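Local coordinates for hypothetical protein PA5202 (Pseudomonas aeruginosa, PDB 1ZKI) that is a hotdog-fold thioesterase that probably hydrolyses acyl-CoA thioesters to the free acid and coenzyme A, at residues E18-D23 and V34-A39; D59-L64 and V94-R99; T78-I83 and Q125-Q130; R87-G92 and V114-K119. All blocks are in the same frame, centred on the assembly; numbering follows the deposited sequence.

Contact 1: residues E18-D23 and V34-A39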
loop_
_atom_site.group_PDB
_atom_site.type_symbol
_atom_site.label_atom_id
_atom_site.label_comp_id
_atom_site.label_asym_id
_atom_site.label_seq_id
_atom_site.Cartn_x
_atom_site.Cartn_y
_atom_site.Cartn_z
ATOM N N GLU A 18 -15.100 16.803 10.836
ATOM C CA GLU A 18 -16.449 17.373 10.666
ATOM C C GLU A 18 -16.555 18.371 9.516
ATOM O O GLU A 18 -17.549 18.370 8.768
ATOM C CB GLU A 18 -16.871 18.037 11.969
ATOM C CG GLU A 18 -17.035 17.031 13.049
ATOM C CD GLU A 18 -18.429 16.543 13.082
ATOM O OE1 GLU A 18 -18.668 15.483 12.449
ATOM O OE2 GLU A 18 -19.271 17.253 13.707
ATOM N N LEU A 19 -15.528 19.208 9.377
ATOM C CA LEU A 19 -15.451 20.215 8.324
ATOM C C LEU A 19 -15.493 19.536 6.956
ATOM O O LEU A 19 -16.260 19.921 6.072
ATOM C CB LEU A 19 -14.135 20.988 8.435
ATOM C CG LEU A 19 -13.879 22.026 7.333
ATOM C CD1 LEU A 19 -14.739 23.288 7.561
ATOM C CD2 LEU A 19 -12.357 22.355 7.206
ATOM N N VAL A 20 -14.670 18.510 6.795
ATOM C CA VAL A 20 -14.597 17.824 5.509
ATOM C C VAL A 20 -15.893 17.043 5.226
ATOM O O VAL A 20 -16.284 16.860 4.060
ATOM C CB VAL A 20 -13.338 16.942 5.455
ATOM C CG1 VAL A 20 -13.300 16.122 4.190
ATOM C CG2 VAL A 20 -12.110 17.837 5.530
ATOM N N GLY A 21 -16.550 16.592 6.294
ATOM C CA GLY A 21 -17.789 15.819 6.196
ATOM C C GLY A 21 -17.578 14.320 6.330
ATOM O O GLY A 21 -18.394 13.517 5.843
ATOM N N LEU A 22 -16.495 13.940 7.011
ATOM C CA LEU A 22 -16.166 12.526 7.204
ATOM C C LEU A 22 -17.139 11.931 8.206
ATOM O O LEU A 22 -17.437 12.537 9.222
ATOM C CB LEU A 22 -14.716 12.338 7.685
ATOM C CG LEU A 22 -13.673 12.956 6.757
ATOM C CD1 LEU A 22 -12.256 12.890 7.334
ATOM C CD2 LEU A 22 -13.715 12.376 5.323
ATOM N N ASP A 23 -17.526 10.695 7.960
ATOM C CA ASP A 23 -18.577 10.086 8.714
ATOM C C ASP A 23 -18.176 8.633 9.010
ATOM O O ASP A 23 -18.234 7.789 8.114
ATOM C CB ASP A 23 -19.839 10.198 7.850
ATOM C CG ASP A 23 -21.061 9.627 8.497
ATOM O OD1 ASP A 23 -21.111 9.528 9.737
ATOM O OD2 ASP A 23 -22.000 9.304 7.735
ATOM N N VAL A 34 -14.908 4.568 6.832
ATOM C CA VAL A 34 -15.417 5.940 6.924
ATOM C C VAL A 34 -16.005 6.334 5.563
ATOM O O VAL A 34 -15.455 5.945 4.525
ATOM C CB VAL A 34 -14.258 6.906 7.346
ATOM C CG1 VAL A 34 -14.701 8.349 7.346
ATOM C CG2 VAL A 34 -13.688 6.510 8.722
ATOM N N ARG A 35 -17.109 7.086 5.558
ATOM C CA ARG A 35 -17.715 7.542 4.298
ATOM C C ARG A 35 -17.521 9.040 4.148
ATOM O O ARG A 35 -17.375 9.755 5.149
ATOM C CB ARG A 35 -19.211 7.178 4.220
ATOM C CG ARG A 35 -20.077 7.871 5.227
ATOM C CD ARG A 35 -21.561 7.444 5.124
ATOM N NE ARG A 35 -22.257 8.016 3.960
ATOM C CZ ARG A 35 -22.842 9.213 3.926
ATOM N NH1 ARG A 35 -23.450 9.629 2.813
ATOM N NH2 ARG A 35 -22.817 10.020 4.995
ATOM N N LEU A 36 -17.529 9.501 2.900
ATOM C CA LEU A 36 -17.378 10.918 2.568
ATOM C C LEU A 36 -18.273 11.232 1.378
ATOM O O LEU A 36 -17.954 10.839 0.254
ATOM C CB LEU A 36 -15.919 11.282 2.251
ATOM C CG LEU A 36 -15.657 12.735 1.783
ATOM C CD1 LEU A 36 -16.255 13.759 2.768
ATOM C CD2 LEU A 36 -14.131 12.979 1.572
ATOM N N PRO A 37 -19.397 11.927 1.625
ATOM C CA PRO A 37 -20.247 12.367 0.516
ATOM C C PRO A 37 -19.645 13.579 -0.186
ATOM O O PRO A 37 -19.058 14.461 0.478
ATOM C CB PRO A 37 -21.566 12.743 1.207
ATOM C CG PRO A 37 -21.181 13.115 2.606
ATOM C CD PRO A 37 -19.954 12.279 2.947
HETATM N N MSE A 38 -19.770 13.627 -1.518
HETATM C CA MSE A 38 -19.350 14.816 -2.274
HETATM C C MSE A 38 -20.132 16.039 -1.788
HETATM O O MSE A 38 -21.305 15.944 -1.389
HETATM C CB MSE A 38 -19.580 14.636 -3.790
HETATM C CG MSE A 38 -19.067 15.815 -4.651
HETATM SE SE MSE A 38 -17.145 15.921 -4.512
HETATM C CE MSE A 38 -16.774 17.304 -5.771
ATOM N N ALA A 39 -19.468 17.191 -1.808
ATOM C CA ALA A 39 -20.115 18.455 -1.522
ATOM C C ALA A 39 -19.379 19.537 -2.298
ATOM O O ALA A 39 -18.239 19.334 -2.702
ATOM C CB ALA A 39 -20.080 18.758 -0.031
HETATM O O HOH W 1 -18.690 16.279 2.588
#
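Asp23 and Arg35 form an antiparallel hydrogen-bonded pair at the start of the hairpin between strands 23-27 and 31-37, the edge of the hotdog sheet: Arg35 N reaches Asp23 O at 2.9 Å in an almost straight bond (177°), while the return bond from Asp23 N to Arg35 O, 3.0 Å, is more bent. Two residues earlier helix 15-20 ends in a Schellman motif with Gly21 as C-prime residue; the positive phi of Gly21 (99°) would press a side chain against the preceding carbonyl, so glycine suits the place.

Leucines and valines suit the buried side. Leu22 follows Gly21 and leads into the strand, setting CB against Val34 CG1 and laying its CD2 methyl on Leu36 CD2 at 3.8 Å. Leu36 CD1 packs against the end of the helix, 3.4 Å from Val20 O and 4.0 Å from Val20 CG1. Helix 51-70 covers this apolar side, with Leu57 against both Leu22 and Val34.

The other face of the pair is charged. In one of the two conformers of Asp23, its side chain and that of Arg35 run side by side and point the same way. Arg35 turns at chi3 (-74°), and in that conformer its NH2 forms a salt bridge to Asp23 OD2 at 2.9 Å. The carboxylate stands nearly perpendicular to the guanidinium yet meets it near its plane, at the edge. Arg35 NE makes a second salt bridge to Glu93, so its charge is probably shared between two acids. Farther on, a water donates to Val20 O and to Pro37 O (2.8 Å), tying the last helical carbonyl to the strand.

Contact 2: residues D59-L64 and V94-R99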
loop_
_atom_site.group_PDB
_atom_site.type_symbol
_atom_site.label_atom_id
_atom_site.label_comp_id
_atom_site.label_asym_id
_atom_site.label_seq_id
_atom_site.Cartn_x
_atom_site.Cartn_y
_atom_site.Cartn_z
ATOM N N ASP A 59 -6.435 9.443 5.986
ATOM C CA ASP A 59 -5.717 9.626 7.259
ATOM C C ASP A 59 -6.648 9.361 8.459
ATOM O O ASP A 59 -6.274 8.678 9.434
ATOM C CB ASP A 59 -5.117 11.034 7.322
ATOM C CG ASP A 59 -4.386 11.288 8.627
ATOM O OD1 ASP A 59 -3.385 10.594 8.913
ATOM O OD2 ASP A 59 -4.850 12.139 9.393
ATOM N N VAL A 60 -7.872 9.881 8.388
ATOM C CA VAL A 60 -8.834 9.670 9.465
ATOM C C VAL A 60 -9.201 8.194 9.628
ATOM O O VAL A 60 -9.241 7.688 10.749
ATOM C CB VAL A 60 -10.072 10.564 9.297
ATOM C CG1 VAL A 60 -11.199 10.141 10.241
ATOM C CG2 VAL A 60 -9.668 12.062 9.538
ATOM N N THR A 61 -9.481 7.522 8.515
ATOM C CA THR A 61 -9.823 6.095 8.550
ATOM C C THR A 61 -8.665 5.260 9.117
ATOM O O THR A 61 -8.875 4.361 9.923
ATOM C CB THR A 61 -10.208 5.567 7.146
ATOM O OG1 THR A 61 -11.155 6.464 6.551
ATOM C CG2 THR A 61 -10.860 4.181 7.269
HETATM N N MSE A 62 -7.442 5.560 8.678
HETATM C CA MSE A 62 -6.258 4.883 9.214
HETATM C C MSE A 62 -6.107 5.106 10.723
HETATM O O MSE A 62 -5.809 4.173 11.443
HETATM C CB MSE A 62 -5.002 5.334 8.473
HETATM C CG MSE A 62 -4.923 4.833 7.051
HETATM SE SE MSE A 62 -3.262 5.658 6.301
HETATM C CE MSE A 62 -3.018 4.446 4.799
ATOM N N GLY A 63 -6.337 6.334 11.199
ATOM C CA GLY A 63 -6.276 6.616 12.639
ATOM C C GLY A 63 -7.275 5.785 13.438
ATOM O O GLY A 63 -6.959 5.278 14.522
ATOM N N LEU A 64 -8.486 5.659 12.897
ATOM C CA LEU A 64 -9.550 4.885 13.529
ATOM C C LEU A 64 -9.232 3.388 13.530
ATOM O O LEU A 64 -9.509 2.687 14.501
ATOM C CB LEU A 64 -10.882 5.179 12.834
ATOM C CG LEU A 64 -11.514 6.544 13.161
ATOM C CD1 LEU A 64 -12.824 6.704 12.357
ATOM C CD2 LEU A 64 -11.772 6.695 14.664
ATOM N N VAL A 94 -17.838 8.367 -1.359
ATOM C CA VAL A 94 -16.782 7.359 -1.352
ATOM C C VAL A 94 -16.685 6.709 0.021
ATOM O O VAL A 94 -17.085 7.303 1.037
ATOM C CB VAL A 94 -15.404 7.939 -1.788
ATOM C CG1 VAL A 94 -15.449 8.417 -3.256
ATOM C CG2 VAL A 94 -14.960 9.082 -0.852
ATOM N N ARG A 95 -16.155 5.487 0.036
ATOM C CA ARG A 95 -15.906 4.752 1.266
ATOM C C ARG A 95 -14.430 4.467 1.346
ATOM O O ARG A 95 -13.831 4.069 0.360
ATOM C CB ARG A 95 -16.688 3.426 1.269
ATOM C CG ARG A 95 -18.202 3.584 1.177
ATOM C CD ARG A 95 -18.717 4.190 2.452
ATOM N NE ARG A 95 -20.160 4.423 2.482
ATOM C CZ ARG A 95 -21.012 3.719 3.212
ATOM N NH1 ARG A 95 -20.582 2.689 3.946
ATOM N NH2 ARG A 95 -22.297 4.053 3.212
ATOM N N CYS A 96 -13.858 4.694 2.520
ATOM C CA CYS A 96 -12.483 4.298 2.794
ATOM C C CYS A 96 -12.492 3.171 3.810
ATOM O O CYS A 96 -13.165 3.261 4.848
ATOM C CB CYS A 96 -11.686 5.477 3.316
ATOM S SG CYS A 96 -9.952 5.029 3.688
ATOM N N VAL A 97 -11.769 2.097 3.497
ATOM C CA VAL A 97 -11.534 1.023 4.462
ATOM C C VAL A 97 -10.031 0.955 4.731
ATOM O O VAL A 97 -9.232 0.864 3.785
ATOM C CB VAL A 97 -12.049 -0.339 3.945
ATOM C CG1 VAL A 97 -11.721 -1.451 4.950
ATOM C CG2 VAL A 97 -13.556 -0.254 3.677
ATOM N N ALA A 98 -9.658 1.021 6.010
ATOM C CA ALA A 98 -8.264 0.952 6.409
ATOM C C ALA A 98 -8.065 -0.284 7.280
ATOM O O ALA A 98 -8.970 -0.682 8.026
ATOM C CB ALA A 98 -7.847 2.211 7.169
ATOM N N ARG A 99 -6.879 -0.882 7.168
ATOM C CA ARG A 99 -6.562 -2.123 7.847
ATOM C C ARG A 99 -5.149 -2.052 8.404
ATOM O O ARG A 99 -4.200 -1.790 7.657
ATOM C CB ARG A 99 -6.664 -3.272 6.841
ATOM C CG ARG A 99 -6.534 -4.652 7.442
ATOM C CD ARG A 99 -6.809 -5.723 6.357
ATOM N NE ARG A 99 -8.134 -5.521 5.756
ATOM C CZ ARG A 99 -9.283 -6.010 6.237
ATOM N NH1 ARG A 99 -9.303 -6.768 7.334
ATOM N NH2 ARG A 99 -10.426 -5.740 5.609
#
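Thr61 and Met62 sit on Cys96 and Ala98 where the central helix 51-70 lies against the sheet, the sausage-in-a-bun packing that names the hotdog fold. Helix and strand axes come within 7.2 Å and are inclined at -40°, a close approach consistent with the small side chains, Thr61, Cys96 and Ala98, between them.

Thr61 does most of the touching. Its CG2 lies opposite the backbone N across the CA-CB bond and drops onto the strand, 3.6 Å from Ala98 CB and 3.5 Å from Cys96 O. The same rotamer (chi1 -48°) turns the hydroxyl back along the helix, where OG1 bonds to Leu57 O one turn earlier; threonine thus buries a polar atom with a partner of its own while offering a methyl to the sheet.

Cys96 carries SG extended away from its own N (chi1 180°), alongside Thr61, with SG 3.4 Å from Thr61 OG1. Ala98 projects only a methyl, which fits beneath the helix backbone, 3.7 Å from Met62 N. Selenomethionine Met62 keeps its chain extended past CG and runs on over the sheet, with SE near Cys81. Before it leaves, its CG passes Ala98 CB at 3.9 Å.

Contact 3: residues T78-I83 and Q125-Q130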
loop_
_atom_site.group_PDB
_atom_site.type_symbol
_atom_site.label_atom_id
_atom_site.label_comp_id
_atom_site.label_asym_id
_atom_site.label_seq_id
_atom_site.Cartn_x
_atom_site.Cartn_y
_atom_site.Cartn_z
ATOM N N THR A 78 -0.055 9.936 13.200
ATOM C CA THR A 78 0.553 9.659 11.905
ATOM C C THR A 78 2.012 10.130 11.868
ATOM O O THR A 78 2.301 11.314 12.158
ATOM C CB THR A 78 -0.217 10.359 10.772
ATOM O OG1 THR A 78 -1.635 10.229 10.987
ATOM C CG2 THR A 78 0.165 9.768 9.417
ATOM N N LEU A 79 2.940 9.224 11.549
ATOM C CA LEU A 79 4.309 9.632 11.243
ATOM C C LEU A 79 4.417 10.051 9.772
ATOM O O LEU A 79 5.050 11.061 9.450
ATOM C CB LEU A 79 5.328 8.513 11.500
ATOM C CG LEU A 79 5.736 8.161 12.927
ATOM C CD1 LEU A 79 6.691 6.991 12.863
ATOM C CD2 LEU A 79 6.386 9.376 13.611
ATOM N N GLU A 80 3.841 9.243 8.884
ATOM C CA GLU A 80 3.942 9.503 7.443
ATOM C C GLU A 80 2.862 8.727 6.720
ATOM O O GLU A 80 2.337 7.766 7.254
ATOM C CB GLU A 80 5.332 9.096 6.898
ATOM C CG GLU A 80 5.670 7.593 7.006
ATOM C CD GLU A 80 5.105 6.766 5.838
ATOM O OE1 GLU A 80 5.035 7.285 4.704
ATOM O OE2 GLU A 80 4.715 5.588 6.063
ATOM N N CYS A 81 2.560 9.135 5.498
ATOM C CA CYS A 81 1.590 8.412 4.668
ATOM C C CYS A 81 1.895 8.676 3.213
ATOM O O CYS A 81 2.413 9.747 2.870
ATOM C CB CYS A 81 0.167 8.880 4.992
ATOM S SG CYS A 81 -1.092 7.817 4.270
ATOM N N LYS A 82 1.535 7.720 2.360
ATOM C CA LYS A 82 1.747 7.817 0.921
ATOM C C LYS A 82 0.459 7.381 0.264
ATOM O O LYS A 82 -0.088 6.355 0.636
ATOM C CB LYS A 82 2.881 6.879 0.503
ATOM C CG LYS A 82 3.215 6.874 -1.007
ATOM C CD LYS A 82 2.607 5.672 -1.731
ATOM C CE LYS A 82 3.382 5.377 -3.026
ATOM N NZ LYS A 82 3.055 6.327 -4.097
ATOM N N ILE A 83 0.002 8.150 -0.720
ATOM C CA ILE A 83 -1.275 7.878 -1.391
ATOM C C ILE A 83 -1.077 7.884 -2.903
ATOM O O ILE A 83 -0.278 8.672 -3.414
ATOM C CB ILE A 83 -2.348 8.967 -0.987
ATOM C CG1 ILE A 83 -3.732 8.631 -1.556
ATOM C CG2 ILE A 83 -1.922 10.409 -1.417
ATOM C CD1 ILE A 83 -4.849 9.445 -0.924
ATOM N N GLN A 125 -0.724 3.823 2.079
ATOM C CA GLN A 125 -0.021 3.071 3.107
ATOM C C GLN A 125 0.668 4.095 3.974
ATOM O O GLN A 125 1.237 5.052 3.452
ATOM C CB GLN A 125 1.026 2.182 2.429
ATOM C CG GLN A 125 1.780 1.242 3.332
ATOM C CD GLN A 125 2.778 0.393 2.546
ATOM O OE1 GLN A 125 3.981 0.387 2.847
ATOM N NE2 GLN A 125 2.289 -0.295 1.515
ATOM N N GLY A 126 0.603 3.907 5.286
ATOM C CA GLY A 126 1.231 4.857 6.227
ATOM C C GLY A 126 1.731 4.196 7.492
ATOM O O GLY A 126 1.490 2.994 7.733
ATOM N N THR A 127 2.404 4.996 8.314
ATOM C CA THR A 127 3.061 4.506 9.509
ATOM C C THR A 127 2.607 5.416 10.624
ATOM O O THR A 127 2.627 6.648 10.483
ATOM C CB THR A 127 4.585 4.572 9.371
ATOM O OG1 THR A 127 4.969 4.082 8.082
ATOM C CG2 THR A 127 5.300 3.744 10.488
ATOM N N PHE A 128 2.200 4.804 11.730
ATOM C CA PHE A 128 1.763 5.530 12.924
ATOM C C PHE A 128 2.724 5.257 14.069
ATOM O O PHE A 128 3.332 4.178 14.151
ATOM C CB PHE A 128 0.333 5.092 13.287
ATOM C CG PHE A 128 -0.734 5.759 12.466
ATOM C CD1 PHE A 128 -1.589 6.684 13.049
ATOM C CD2 PHE A 128 -0.871 5.493 11.110
ATOM C CE1 PHE A 128 -2.577 7.319 12.305
ATOM C CE2 PHE A 128 -1.850 6.135 10.335
ATOM C CZ PHE A 128 -2.709 7.049 10.934
ATOM N N ALA A 129 2.881 6.235 14.962
ATOM C CA ALA A 129 3.716 6.044 16.137
ATOM C C ALA A 129 2.768 5.713 17.285
ATOM O O ALA A 129 1.757 6.400 17.482
ATOM C CB ALA A 129 4.522 7.291 16.431
ATOM N N GLN A 130 3.052 4.612 17.975
ATOM C CA GLN A 130 2.269 4.197 19.137
ATOM C C GLN A 130 2.652 5.083 20.315
ATOM O O GLN A 130 3.816 5.103 20.724
ATOM C CB GLN A 130 2.530 2.715 19.460
ATOM C CG GLN A 130 1.733 2.171 20.649
ATOM C CD GLN A 130 0.243 2.141 20.375
ATOM O OE1 GLN A 130 -0.218 1.390 19.518
ATOM N NE2 GLN A 130 -0.521 2.966 21.103
#
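A classic beta bulge sets two residues, Leu79 and Glu80, opposite the single residue Thr127, and backbone hydrogen bonds define it: Thr127 O accepts from Leu79 N at 2.8 Å and from Glu80 N at 3.3 Å, while Thr127 N returns a bond to Glu80 O. Beyond the bulge, Lys82 and Gln125 form a regular antiparallel hydrogen-bonded pair. Between them Cys81 and Gly126 bring their CA atoms to 3.9 Å; glycine suits this position, since a CB would clash with Glu80 O.

Among polar side chains, Thr127 OG1 donates to the anti lone pair of Glu80 OE2 over a short 2.5 Å. The bend at chi2 (84°) swings the Glu80 carboxylate over toward strand 119-130. Glu80 OE2 also meets Lys82 NZ of the second subunit, and Thr127 OG1 bonds to Asn84 of that subunit, so both groups serve the dimer as well as the sheet. Thr78 OG1 bonds to Asp59.

Apolar contacts flank these bonds. Thr78 CA lies over one face of the Phe128 ring, a CH-pi contact at 4.0 Å from the centroid. Leu79 CG rests on Ala129 CB at 3.8 Å. Outer strand 76-85, bulged against 119-130, whose Phe128 packs on helix 51-70, turns Glu80 and Lys82 to the second subunit, consistent with the edge-strand dimer interface of hotdog proteins.

Contact 4: residues R87-G92 and V114-K119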
loop_
_atom_site.group_PDB
_atom_site.type_symbol
_atom_site.label_atom_id
_atom_site.label_comp_id
_atom_site.label_asym_id
_atom_site.label_seq_id
_atom_site.Cartn_x
_atom_site.Cartn_y
_atom_site.Cartn_z
ATOM N N ARG A 87 -8.532 7.340 -9.853
ATOM C CA ARG A 87 -9.449 8.083 -10.724
ATOM C C ARG A 87 -10.270 9.106 -9.969
ATOM O O ARG A 87 -10.362 9.033 -8.744
ATOM C CB ARG A 87 -10.379 7.134 -11.452
ATOM C CG ARG A 87 -11.264 6.286 -10.537
ATOM C CD ARG A 87 -12.127 5.396 -11.423
ATOM N NE ARG A 87 -13.140 6.192 -12.117
ATOM C CZ ARG A 87 -14.186 5.704 -12.779
ATOM N NH1 ARG A 87 -14.402 4.393 -12.848
ATOM N NH2 ARG A 87 -15.048 6.546 -13.334
ATOM N N ALA A 88 -10.861 10.035 -10.724
ATOM C CA ALA A 88 -11.563 11.181 -10.154
ATOM C C ALA A 88 -12.971 10.807 -9.724
ATOM O O ALA A 88 -13.626 9.958 -10.351
ATOM C CB ALA A 88 -11.631 12.320 -11.174
ATOM N N VAL A 89 -13.443 11.479 -8.680
ATOM C CA VAL A 89 -14.810 11.332 -8.187
ATOM C C VAL A 89 -15.573 12.648 -8.418
ATOM O O VAL A 89 -15.139 13.695 -7.969
ATOM C CB VAL A 89 -14.821 10.996 -6.665
ATOM C CG1 VAL A 89 -16.263 10.930 -6.120
ATOM C CG2 VAL A 89 -14.093 9.699 -6.402
ATOM N N ALA A 90 -16.696 12.589 -9.131
ATOM C CA ALA A 90 -17.447 13.809 -9.477
ATOM C C ALA A 90 -18.725 13.981 -8.655
ATOM O O ALA A 90 -19.261 15.092 -8.548
ATOM C CB ALA A 90 -17.766 13.846 -10.978
ATOM N N ASP A 91 -19.219 12.888 -8.078
ATOM C CA ASP A 91 -20.451 12.959 -7.296
ATOM C C ASP A 91 -20.650 11.726 -6.432
ATOM O O ASP A 91 -19.852 10.781 -6.496
ATOM C CB ASP A 91 -21.661 13.168 -8.211
ATOM C CG ASP A 91 -21.781 12.107 -9.263
ATOM O OD1 ASP A 91 -21.564 10.906 -8.971
ATOM O OD2 ASP A 91 -22.108 12.478 -10.405
ATOM N N GLY A 92 -21.724 11.735 -5.649
ATOM C CA GLY A 92 -22.077 10.601 -4.804
ATOM C C GLY A 92 -21.168 10.565 -3.591
ATOM O O GLY A 92 -20.736 11.614 -3.106
ATOM N N VAL A 114 -9.786 3.678 -1.049
ATOM C CA VAL A 114 -11.001 4.466 -1.202
ATOM C C VAL A 114 -11.693 3.955 -2.448
ATOM O O VAL A 114 -11.049 3.783 -3.495
ATOM C CB VAL A 114 -10.687 5.964 -1.365
ATOM C CG1 VAL A 114 -11.987 6.780 -1.548
ATOM C CG2 VAL A 114 -9.872 6.470 -0.151
ATOM N N ARG A 115 -12.992 3.706 -2.331
ATOM C CA ARG A 115 -13.768 3.174 -3.447
ATOM C C ARG A 115 -15.087 3.908 -3.593
ATOM O O ARG A 115 -15.602 4.501 -2.645
ATOM C CB ARG A 115 -14.069 1.685 -3.236
ATOM C CG ARG A 115 -12.858 0.781 -3.342
ATOM C CD ARG A 115 -13.268 -0.706 -3.316
ATOM N NE ARG A 115 -12.079 -1.505 -3.552
ATOM C CZ ARG A 115 -11.642 -1.861 -4.753
ATOM N NH1 ARG A 115 -12.323 -1.529 -5.841
ATOM N NH2 ARG A 115 -10.525 -2.555 -4.858
ATOM N N GLN A 116 -15.653 3.822 -4.788
ATOM C CA GLN A 116 -17.072 4.104 -4.972
ATOM C C GLN A 116 -17.619 2.856 -5.672
ATOM O O GLN A 116 -17.430 2.671 -6.878
ATOM C CB GLN A 116 -17.266 5.365 -5.813
ATOM C CG GLN A 116 -18.714 5.799 -5.937
ATOM C CD GLN A 116 -18.833 7.125 -6.658
ATOM O OE1 GLN A 116 -18.683 7.185 -7.878
ATOM N NE2 GLN A 116 -19.118 8.185 -5.920
ATOM N N GLY A 117 -18.254 1.975 -4.907
ATOM C CA GLY A 117 -18.639 0.660 -5.429
ATOM C C GLY A 117 -17.440 -0.106 -5.967
ATOM O O GLY A 117 -16.439 -0.273 -5.265
ATOM N N ASP A 118 -17.548 -0.540 -7.225
ATOM C CA ASP A 118 -16.480 -1.279 -7.919
ATOM C C ASP A 118 -15.465 -0.357 -8.620
ATOM O O ASP A 118 -14.745 -0.784 -9.533
ATOM C CB ASP A 118 -17.069 -2.294 -8.917
ATOM C CG ASP A 118 -17.596 -1.646 -10.202
ATOM O OD1 ASP A 118 -17.927 -0.448 -10.191
ATOM O OD2 ASP A 118 -17.684 -2.350 -11.238
ATOM N N LYS A 119 -15.423 0.904 -8.202
ATOM C CA LYS A 119 -14.418 1.829 -8.705
ATOM C C LYS A 119 -13.356 2.073 -7.637
ATOM O O LYS A 119 -13.664 2.598 -6.562
ATOM C CB LYS A 119 -15.052 3.151 -9.143
ATOM C CG LYS A 119 -16.295 3.005 -10.040
ATOM C CD LYS A 119 -16.924 4.369 -10.213
ATOM C CE LYS A 119 -18.392 4.259 -10.558
ATOM N NZ LYS A 119 -19.094 5.506 -10.145
HETATM O O HOH W 2 -18.383 9.987 -9.302
#
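The type II' beta turn from Gln116 to Lys119, the tight hairpin between strands 107-116 and 119-130, holds the loop 87-92 through the side chains of those two end residues. Glycine at Gly117 suits the positive phi required at the second position of such a turn.

Gln116 extends fully from the strand and sends NE2 to Asp91 O, 2.8 Å away with an angle of 155° at the hydrogen; the bond lies in both the carbonyl and the amide plane. The other end of the amide, OE1, accepts from Lys119 NZ at 2.9 Å, so the lysine crosses the turn to its partner. Beside the amide, Val89 CG1 packs 4.0 Å from Gln116 NE2.

Lys119 touches the loop with its aliphatic part. Arg87, bent at chi3 (-71°), lays one guanidinium face over Lys119 CD, with NH1 3.6 Å from that carbon, near the rim of the group.

NE2 gives its protons to two carbonyls, Asp91 O and Glu93 O, where strand 93-103 begins, and OE1 takes one from Lys119 NZ, so the amide can be oriented only one way. The lysine's bond to Gln116 OE1 holds its ammonium in place, 5.3 Å from Arg87 NH2 at Lys119 NZ, so that Arg87 meets the aliphatic part of the chain rather than the charge.

The four contacts are spread over one hotdog sheet, with strand order 23-27, 31-37, 93-103, 107-116, 119-130, 76-85. Contact 1 lies at one edge and contact 3 at the other, their centres about 21 Å apart on opposite sides of the chain's centre. Contact 2 is central, its centre about 12 Å from that of each. Contact 4, at the turn between strands 107-116 and 119-130, has its centre about 14 Å from that of contact 1 and about 23 Å from that of contact 3. Along the chain contact 1 closes first; contacts 2 and 3 cross, and contact 4 nests within contact 3. Helix 51-70 packs on residues of contacts 1, 2 and 3, and so spans the sheet from edge to edge, while contact 3 alone meets the second subunit.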